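Local coordinates for botulinum neurotoxin type C1 (Clostridium botulinum, PDB 3R4S), which binds neuronal gangliosides through two sialic acid sites of its heavy-chain receptor-binding region, on which cell entry of this SNARE-cleaving neurotoxin depends, at residues Tyr319-Lys324 and Ile341-Gln346; Arg269-Asn274 and Leu404-Lys409; Asn159-Ile164 and Ala217-Gly222. All coordinates share one frame; numbering follows the deposited sequence.

Contact 1: Tyr319-Lys324 and Ile341-Gln346; sequences YNLFMK and IGLREQ. With SIA (N-acetyl-alpha-neuraminic acid), chain D.
R344 and F322 meet across two antiparallel strands, 319-323 and 341-345, of the β-trefoil fold that forms the C-terminal receptor-binding region. CG of R344 sits between the backbone N and the carbonyl carbon (chi1 63°), which turns the aliphatic chain over the F322 ring. R344 CB lies above one face of that ring, offset toward the rim, 4.0 Å from the centroid, in a CH-pi contact; R344 CG follows at 3.7 Å from F322 CD1, and R344 CD comes equally near F322 CG. A bend at chi3 then lifts the guanidinium away from the face, its plane 70° from that of the ring, leaving at most a weak cation-pi attraction, and NH1 is held by N353 outside the two strands. G342, opposite F322, has no side chain, and F322 CE1 comes to 3.6 Å from L343 C, with L343 CA at the ring edge, in its plane.

Beneath these side chains the backbones are joined by paired bonds at N320/R344 and F322/G342. On the other face L321 and L343 run side by side, with L321 CD1 3.5 Å from L343 CD2, and I341 CG2 leans on L321 CB. Both leucines also pack on I271.

Where the strand 341-345 ends, N320 and Q346 contribute to the N-acetyl-alpha-neuraminic acid site, completed in part by Y309 and T347. N320 ND2 donates to O8 of the sugar (3.0 Å, 169°); O9 is modelled implausibly close to N320 OD1, so the length of that bond is doubtful. Q346 OE1 accepts a hydrogen bond from N5 of the sugar, 2.8 Å away.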
# COMPACT_ATOMS: atom_id res chain seq x y z
N TYR A 319 23.17 -0.33 -17.49
CA TYR A 319 22.58 -1.28 -18.43
C TYR A 319 21.08 -1.06 -18.64
O TYR A 319 20.44 -0.32 -17.90
CB TYR A 319 22.77 -2.70 -17.91
CG TYR A 319 24.20 -3.12 -17.64
CD1 TYR A 319 24.94 -3.81 -18.60
CD2 TYR A 319 24.80 -2.85 -16.42
CE1 TYR A 319 26.24 -4.21 -18.35
CE2 TYR A 319 26.10 -3.24 -16.16
CZ TYR A 319 26.82 -3.92 -17.13
OH TYR A 319 28.11 -4.31 -16.87
N ASN A 320 20.53 -1.73 -19.65
CA ASN A 320 19.08 -1.89 -19.80
C ASN A 320 18.75 -3.34 -19.50
O ASN A 320 19.49 -4.24 -19.89
CB ASN A 320 18.64 -1.61 -21.24
CG ASN A 320 18.92 -0.19 -21.69
OD1 ASN A 320 19.43 0.03 -22.79
ND2 ASN A 320 18.57 0.78 -20.86
N LEU A 321 17.62 -3.58 -18.84
CA LEU A 321 17.06 -4.92 -18.85
C LEU A 321 16.61 -5.17 -20.28
O LEU A 321 16.17 -4.25 -20.97
CB LEU A 321 15.87 -5.02 -17.88
CG LEU A 321 16.18 -5.32 -16.42
CD1 LEU A 321 17.03 -4.22 -15.79
CD2 LEU A 321 14.88 -5.50 -15.65
N PHE A 322 16.74 -6.41 -20.74
CA PHE A 322 16.30 -6.73 -22.09
C PHE A 322 15.89 -8.18 -22.19
O PHE A 322 16.35 -9.02 -21.42
CB PHE A 322 17.37 -6.38 -23.15
CG PHE A 322 18.46 -7.43 -23.32
CD1 PHE A 322 19.37 -7.69 -22.31
CD2 PHE A 322 18.57 -8.14 -24.51
CE1 PHE A 322 20.37 -8.65 -22.47
CE2 PHE A 322 19.57 -9.09 -24.69
CZ PHE A 322 20.47 -9.35 -23.67
N MET A 323 15.00 -8.46 -23.13
CA MET A 323 14.58 -9.83 -23.37
C MET A 323 15.60 -10.49 -24.28
O MET A 323 15.77 -10.10 -25.43
CB MET A 323 13.20 -9.88 -24.00
CG MET A 323 12.61 -11.28 -24.00
SD MET A 323 11.08 -11.43 -24.94
CE MET A 323 11.63 -11.13 -26.61
N LYS A 324 16.30 -11.48 -23.75
CA LYS A 324 17.28 -12.21 -24.54
C LYS A 324 16.57 -13.09 -25.55
O LYS A 324 15.37 -13.34 -25.42
CB LYS A 324 18.12 -13.13 -23.65
CG LYS A 324 19.17 -12.48 -22.79
CD LYS A 324 20.03 -13.61 -22.20
CE LYS A 324 21.06 -13.15 -21.20
NZ LYS A 324 21.58 -14.34 -20.45
N ILE A 341 15.29 -12.53 -19.05
CA ILE A 341 15.57 -11.10 -19.03
C ILE A 341 16.97 -10.91 -18.48
O ILE A 341 17.30 -11.40 -17.40
CB ILE A 341 14.55 -10.32 -18.18
CG1 ILE A 341 13.15 -10.42 -18.81
CG2 ILE A 341 14.99 -8.86 -18.05
CD1 ILE A 341 12.02 -9.83 -17.96
N GLY A 342 17.81 -10.23 -19.23
CA GLY A 342 19.17 -10.00 -18.79
C GLY A 342 19.53 -8.54 -18.93
O GLY A 342 18.64 -7.68 -19.00
N LEU A 343 20.83 -8.25 -18.94
CA LEU A 343 21.30 -6.87 -19.01
C LEU A 343 22.21 -6.63 -20.20
O LEU A 343 23.11 -7.43 -20.49
CB LEU A 343 22.02 -6.50 -17.71
CG LEU A 343 21.24 -6.69 -16.41
CD1 LEU A 343 22.18 -6.83 -15.23
CD2 LEU A 343 20.26 -5.54 -16.20
N ARG A 344 21.97 -5.52 -20.89
CA ARG A 344 22.79 -5.14 -22.04
C ARG A 344 23.20 -3.67 -21.93
O ARG A 344 22.48 -2.85 -21.35
CB ARG A 344 22.04 -5.35 -23.34
CG ARG A 344 20.79 -4.49 -23.46
CD ARG A 344 20.18 -4.56 -24.85
NE ARG A 344 21.08 -3.99 -25.85
CZ ARG A 344 20.77 -3.89 -27.14
NH1 ARG A 344 19.59 -4.31 -27.59
NH2 ARG A 344 21.64 -3.36 -27.99
N GLU A 345 24.35 -3.36 -22.49
CA GLU A 345 24.85 -1.99 -22.49
C GLU A 345 23.88 -1.07 -23.18
O GLU A 345 23.31 -1.42 -24.22
CB GLU A 345 26.22 -1.92 -23.18
CG GLU A 345 27.34 -2.56 -22.40
CD GLU A 345 28.67 -2.44 -23.11
OE1 GLU A 345 28.90 -1.40 -23.77
OE2 GLU A 345 29.48 -3.39 -23.02
N GLN A 346 23.71 0.12 -22.62
CA GLN A 346 22.85 1.13 -23.21
C GLN A 346 23.37 1.55 -24.57
O GLN A 346 24.57 1.49 -24.82
CB GLN A 346 22.74 2.34 -22.29
CG GLN A 346 22.09 2.05 -20.96
CD GLN A 346 21.90 3.29 -20.13
OE1 GLN A 346 22.41 4.36 -20.46
NE2 GLN A 346 21.15 3.16 -19.03
C1 SIA D . 18.89 6.58 -19.77
C2 SIA D . 18.93 7.48 -20.99
C3 SIA D . 20.12 8.44 -20.94
C4 SIA D . 21.44 7.80 -21.29
C5 SIA D . 21.31 6.97 -22.56
C6 SIA D . 20.18 5.96 -22.37
C7 SIA D . 20.00 5.03 -23.56
C8 SIA D . 18.84 4.07 -23.31
C9 SIA D . 18.81 2.96 -24.35
C10 SIA D . 23.33 6.27 -23.69
C11 SIA D . 24.57 5.42 -23.66
N5 SIA D . 22.54 6.19 -22.62
O1A SIA D . 18.27 5.49 -19.86
O1B SIA D . 19.47 6.94 -18.72
O2 SIA D . 17.71 8.23 -21.00
O4 SIA D . 22.43 8.81 -21.50
O6 SIA D . 18.95 6.66 -22.16
O7 SIA D . 19.71 5.80 -24.73
O8 SIA D . 18.94 3.51 -21.98
O9 SIA D . 19.88 2.06 -24.05
O10 SIA D . 23.06 6.99 -24.64
O HOH W 1 20.26 -1.37 -25.13

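Contact 2: Arg269-Asn274 and Leu404-Lys409; sequences RQIVFN and LVPTVK. With SLB (N-acetyl-beta-neuraminic acid), chain C.
F273 brings the edge of its ring against the backbone of L404 to P406 where, within the β-trefoil, strand 270-274 of a β-hairpin packs on strand 404-409. The angle between the strand directions is 128°, and just one direct backbone hydrogen bond links the two segments, from F273 N to L404 O (2.8 Å). Water 2 extends this link by donating to F273 O and accepting from L404 N.

With CG anti to the carbonyl carbon (chi1 -68°), the phenyl group reaches along the partner strand. Its CD2 comes 3.4 Å from L404 O, and CE2 touches both P406 N and P406 CD at 3.5 Å; the carbonyl carbons of L404 and V405 lie in the ring plane. Behind the ring, F273 CB rests on CD2 of L404.

P406 is wedged between F273 and I271. The isoleucine side chain crosses the proline ring at about a right angle, its CG2 being 3.8 Å from P406 CD. V405 takes the other side of the strand, with CG1 beside I271 O and, more distantly, V272 CG1. All the touching residues are buried, and M264, on the partner strand 262-267 of the hairpin, touches both I271 and F273.

The turn of the hairpin forms part of a sugar site, to which Y286 also contributes. There R269 sends its side chain to E345, while its backbone N donates to O10 of N-acetyl-beta-neuraminic acid at 2.9 Å, with an angle of 167° at the hydrogen.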
# COMPACT_ATOMS: atom_id res chain seq x y z
N ARG A 269 25.84 -10.77 -16.76
CA ARG A 269 24.78 -10.02 -17.42
C ARG A 269 23.43 -10.73 -17.42
O ARG A 269 22.48 -10.29 -18.09
CB ARG A 269 25.18 -9.64 -18.84
CG ARG A 269 26.27 -8.60 -18.89
CD ARG A 269 26.63 -8.29 -20.33
NE ARG A 269 27.63 -7.24 -20.42
CZ ARG A 269 27.89 -6.56 -21.53
NH1 ARG A 269 27.21 -6.83 -22.64
NH2 ARG A 269 28.82 -5.62 -21.53
N GLN A 270 23.34 -11.84 -16.69
CA GLN A 270 22.06 -12.48 -16.44
C GLN A 270 21.59 -12.08 -15.05
O GLN A 270 22.29 -12.31 -14.06
CB GLN A 270 22.18 -14.00 -16.52
CG GLN A 270 20.88 -14.73 -16.17
CD GLN A 270 19.69 -14.18 -16.95
OE1 GLN A 270 18.68 -13.75 -16.36
NE2 GLN A 270 19.80 -14.16 -18.27
N ILE A 271 20.41 -11.48 -14.96
CA ILE A 271 19.82 -11.18 -13.65
C ILE A 271 19.44 -12.46 -12.95
O ILE A 271 18.91 -13.39 -13.58
CB ILE A 271 18.59 -10.28 -13.77
CG1 ILE A 271 18.99 -8.94 -14.38
CG2 ILE A 271 17.96 -10.08 -12.39
CD1 ILE A 271 17.82 -8.03 -14.67
N VAL A 272 19.75 -12.53 -11.66
CA VAL A 272 19.40 -13.69 -10.86
C VAL A 272 18.85 -13.23 -9.52
O VAL A 272 19.14 -12.12 -9.08
CB VAL A 272 20.64 -14.60 -10.61
CG1 VAL A 272 21.25 -15.03 -11.93
CG2 VAL A 272 21.68 -13.88 -9.75
N PHE A 273 18.08 -14.09 -8.87
CA PHE A 273 17.51 -13.75 -7.58
C PHE A 273 18.19 -14.52 -6.46
O PHE A 273 18.24 -15.75 -6.48
CB PHE A 273 16.00 -14.00 -7.57
CG PHE A 273 15.23 -13.05 -8.46
CD1 PHE A 273 14.80 -11.82 -7.98
CD2 PHE A 273 14.94 -13.39 -9.76
CE1 PHE A 273 14.09 -10.95 -8.79
CE2 PHE A 273 14.23 -12.52 -10.59
CZ PHE A 273 13.81 -11.30 -10.10
N ASN A 274 18.71 -13.78 -5.48
CA ASN A 274 19.39 -14.37 -4.33
C ASN A 274 18.59 -14.19 -3.05
O ASN A 274 17.91 -13.18 -2.88
CB ASN A 274 20.77 -13.73 -4.14
CG ASN A 274 21.76 -14.10 -5.23
OD1 ASN A 274 21.51 -14.98 -6.06
ND2 ASN A 274 22.91 -13.43 -5.24
N LEU A 404 17.41 -18.77 -10.23
CA LEU A 404 16.08 -18.15 -10.27
C LEU A 404 16.23 -16.83 -11.01
O LEU A 404 16.96 -15.95 -10.56
CB LEU A 404 15.57 -17.93 -8.84
CG LEU A 404 14.14 -17.39 -8.66
CD1 LEU A 404 13.12 -18.33 -9.30
CD2 LEU A 404 13.84 -17.22 -7.19
N VAL A 405 15.56 -16.70 -12.15
CA VAL A 405 15.79 -15.58 -13.06
C VAL A 405 14.48 -14.96 -13.54
O VAL A 405 13.46 -15.66 -13.61
CB VAL A 405 16.58 -16.05 -14.31
CG1 VAL A 405 17.92 -16.65 -13.89
CG2 VAL A 405 15.78 -17.07 -15.13
N PRO A 406 14.49 -13.65 -13.87
CA PRO A 406 13.29 -13.08 -14.47
C PRO A 406 13.16 -13.54 -15.90
O PRO A 406 14.17 -13.76 -16.59
CB PRO A 406 13.55 -11.57 -14.40
CG PRO A 406 15.03 -11.45 -14.52
CD PRO A 406 15.59 -12.67 -13.79
N THR A 407 11.93 -13.72 -16.36
CA THR A 407 11.69 -14.20 -17.72
C THR A 407 10.57 -13.44 -18.40
O THR A 407 9.78 -12.73 -17.75
CB THR A 407 11.26 -15.68 -17.74
OG1 THR A 407 10.03 -15.82 -17.01
CG2 THR A 407 12.33 -16.58 -17.12
N VAL A 408 10.49 -13.61 -19.72
CA VAL A 408 9.32 -13.24 -20.51
C VAL A 408 8.74 -14.52 -21.09
O VAL A 408 9.46 -15.32 -21.68
CB VAL A 408 9.67 -12.29 -21.67
CG1 VAL A 408 8.44 -12.03 -22.54
CG2 VAL A 408 10.26 -10.97 -21.14
N LYS A 409 7.45 -14.72 -20.88
CA LYS A 409 6.71 -15.80 -21.52
C LYS A 409 5.96 -15.20 -22.70
O LYS A 409 5.08 -14.36 -22.52
CB LYS A 409 5.72 -16.41 -20.53
CG LYS A 409 4.70 -17.37 -21.14
CD LYS A 409 5.39 -18.50 -21.89
CE LYS A 409 4.44 -19.66 -22.18
NZ LYS A 409 3.32 -19.24 -23.06
C1 SLB C . 30.84 -10.68 -9.03
C2 SLB C . 30.34 -9.67 -10.03
C3 SLB C . 28.85 -9.42 -9.79
C4 SLB C . 28.27 -8.51 -10.87
C5 SLB C . 28.49 -9.14 -12.22
C6 SLB C . 29.99 -9.39 -12.43
C7 SLB C . 30.16 -10.17 -13.73
C8 SLB C . 31.64 -10.23 -14.14
C9 SLB C . 31.83 -10.95 -15.47
C10 SLB C . 27.30 -8.34 -14.21
C11 SLB C . 27.08 -7.15 -15.10
N5 SLB C . 28.14 -8.12 -13.20
O1A SLB C . 30.56 -11.89 -9.17
O1B SLB C . 31.50 -10.24 -8.06
O2 SLB C . 31.07 -8.46 -9.82
O4 SLB C . 26.86 -8.33 -10.67
O6 SLB C . 30.60 -10.15 -11.36
O7 SLB C . 29.63 -11.48 -13.50
O8 SLB C . 32.19 -8.90 -14.24
O9 SLB C . 31.86 -12.36 -15.21
O10 SLB C . 26.76 -9.42 -14.41
O HOH W 2 19.26 -17.82 -8.27

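Contact 3: Asn159-Ile164 and Ala217-Gly222; sequences NMKIYI and AKELDG
K161 and E219 cross at about a right angle between strand 159-164 of the jelly-roll, lectin-like N-terminal receptor-binding region and the loop that leads from strand 207-216 into helix 222-231. They form a salt bridge, long at 3.6 Å between K161 NZ and E219 OE2. Extended beyond CG, the two side chains bring their charged ends together although the backbones stay well apart. OE1 of the same carboxylate accepts from N155, on the adjoining strand 148-155, which gives the glutamate a second grip.

The more buried part of the contact lies at Y163. Its CE1 comes 4.0 Å from G222 CA at the start of the helix, and its OH stands at the same distance from G222 N. Even here the touch is light. D221 is the N-cap of the helix, OD1 accepting from the backbone N of D224.

Elsewhere water does the joining. Water 3 donates to N159 O and to E219 OE2, the latter at 2.7 Å, and thus runs alongside the salt bridge. Water 4 donates to L220 O and lies 2.7 Å from Y163 OH, linking the tyrosine to the loop, whose L220 O is 4.4 Å from that hydroxyl.

The strand and the loop therefore adhere through charge and bridging water, with little apolar packing. E219 OE2, shared by an ammonium group and a water proton, probably keeps its negative charge, and the separation of the ion pair suggests at most a modest attraction.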
# COMPACT_ATOMS: atom_id res chain seq x y z
N ASN A 159 -24.55 -5.45 13.76
CA ASN A 159 -23.15 -5.81 13.91
C ASN A 159 -22.21 -4.62 13.81
O ASN A 159 -22.56 -3.56 13.26
CB ASN A 159 -22.78 -6.82 12.83
CG ASN A 159 -23.63 -8.06 12.90
OD1 ASN A 159 -23.50 -8.85 13.83
ND2 ASN A 159 -24.51 -8.23 11.92
N MET A 160 -21.01 -4.79 14.35
CA MET A 160 -19.93 -3.85 14.12
C MET A 160 -18.95 -4.56 13.21
O MET A 160 -18.66 -5.76 13.39
CB MET A 160 -19.28 -3.39 15.44
CG MET A 160 -18.57 -4.48 16.22
SD MET A 160 -17.91 -3.87 17.80
CE MET A 160 -17.10 -2.40 17.24
N LYS A 161 -18.48 -3.84 12.20
CA LYS A 161 -17.69 -4.46 11.15
C LYS A 161 -16.48 -3.59 10.84
O LYS A 161 -16.51 -2.37 10.97
CB LYS A 161 -18.52 -4.63 9.87
CG LYS A 161 -19.77 -5.48 10.05
CD LYS A 161 -20.56 -5.56 8.75
CE LYS A 161 -22.03 -5.75 9.05
NZ LYS A 161 -22.89 -5.54 7.84
N ILE A 162 -15.39 -4.23 10.42
CA ILE A 162 -14.27 -3.49 9.91
C ILE A 162 -13.88 -4.07 8.56
O ILE A 162 -13.82 -5.29 8.39
CB ILE A 162 -13.09 -3.41 10.90
CG1 ILE A 162 -11.93 -2.62 10.27
CG2 ILE A 162 -12.60 -4.82 11.29
CD1 ILE A 162 -10.90 -2.17 11.30
N TYR A 163 -13.68 -3.18 7.59
CA TYR A 163 -13.22 -3.53 6.26
C TYR A 163 -11.84 -2.95 6.00
O TYR A 163 -11.48 -1.90 6.52
CB TYR A 163 -14.16 -2.96 5.20
CG TYR A 163 -15.62 -3.33 5.28
CD1 TYR A 163 -16.22 -4.07 4.26
CD2 TYR A 163 -16.42 -2.91 6.33
CE1 TYR A 163 -17.58 -4.40 4.30
CE2 TYR A 163 -17.78 -3.25 6.39
CZ TYR A 163 -18.35 -3.98 5.37
OH TYR A 163 -19.69 -4.30 5.41
N ILE A 164 -11.07 -3.63 5.16
CA ILE A 164 -9.76 -3.16 4.76
C ILE A 164 -9.73 -3.21 3.24
O ILE A 164 -10.05 -4.24 2.65
CB ILE A 164 -8.64 -4.03 5.38
CG1 ILE A 164 -8.74 -4.00 6.91
CG2 ILE A 164 -7.25 -3.56 4.92
CD1 ILE A 164 -8.48 -2.62 7.52
N ALA A 217 -23.52 9.04 8.90
CA ALA A 217 -24.57 8.74 9.87
C ALA A 217 -25.42 7.55 9.44
O ALA A 217 -26.55 7.39 9.91
CB ALA A 217 -25.45 9.97 10.13
N LYS A 218 -24.90 6.72 8.54
CA LYS A 218 -25.54 5.45 8.20
C LYS A 218 -24.51 4.34 8.23
O LYS A 218 -23.31 4.59 8.16
CB LYS A 218 -26.19 5.51 6.80
CG LYS A 218 -27.48 6.35 6.76
CD LYS A 218 -28.53 5.82 7.77
CE LYS A 218 -29.80 6.69 7.85
NZ LYS A 218 -29.69 7.87 8.78
N GLU A 219 -25.00 3.10 8.32
CA GLU A 219 -24.17 1.92 8.13
C GLU A 219 -24.01 1.68 6.62
O GLU A 219 -24.96 1.26 5.95
CB GLU A 219 -24.87 0.72 8.78
CG GLU A 219 -24.19 -0.61 8.58
CD GLU A 219 -25.03 -1.75 9.14
OE1 GLU A 219 -26.26 -1.60 9.24
OE2 GLU A 219 -24.45 -2.78 9.51
N LEU A 220 -22.84 1.96 6.08
CA LEU A 220 -22.61 1.75 4.64
C LEU A 220 -22.47 0.26 4.37
O LEU A 220 -21.87 -0.45 5.18
CB LEU A 220 -21.33 2.46 4.18
CG LEU A 220 -21.34 3.98 4.23
CD1 LEU A 220 -20.02 4.53 3.72
CD2 LEU A 220 -22.51 4.52 3.41
N ASP A 221 -23.02 -0.21 3.26
CA ASP A 221 -22.87 -1.62 2.94
C ASP A 221 -21.62 -1.89 2.12
O ASP A 221 -20.96 -0.96 1.65
CB ASP A 221 -24.16 -2.23 2.32
CG ASP A 221 -24.45 -1.73 0.91
OD1 ASP A 221 -23.58 -1.13 0.26
OD2 ASP A 221 -25.59 -1.96 0.45
N GLY A 222 -21.29 -3.17 1.96
CA GLY A 222 -20.06 -3.55 1.27
C GLY A 222 -19.95 -2.91 -0.09
O GLY A 222 -18.91 -2.37 -0.45
O HOH W 3 -22.08 -2.32 10.82
O HOH W 4 -21.29 -2.57 6.79

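In the fold
From the N terminus, contact 3 comes first: strand 159-164 meets 217-222 after a loop of 52 residues, within the N-terminal receptor-binding region and ending on the first residue of helix 222-231. The chain then enters the β-trefoil, where contact 2 joins 269-274 to 404-409 across 129 residues. Contact 1, between 319-324 and 341-346, is nested inside that long loop. Contacts 1 and 2, their centres 11 Å apart, share a sheet through neighbouring strands 338-345 and 401-409, and they touch where residues 269-270 meet 341-345, with a probable hydrogen bond from L343 N to R269 O. Contact 3 lies on the opposite side of the chain's centre, 44 to 49 Å from the other two, centre to centre.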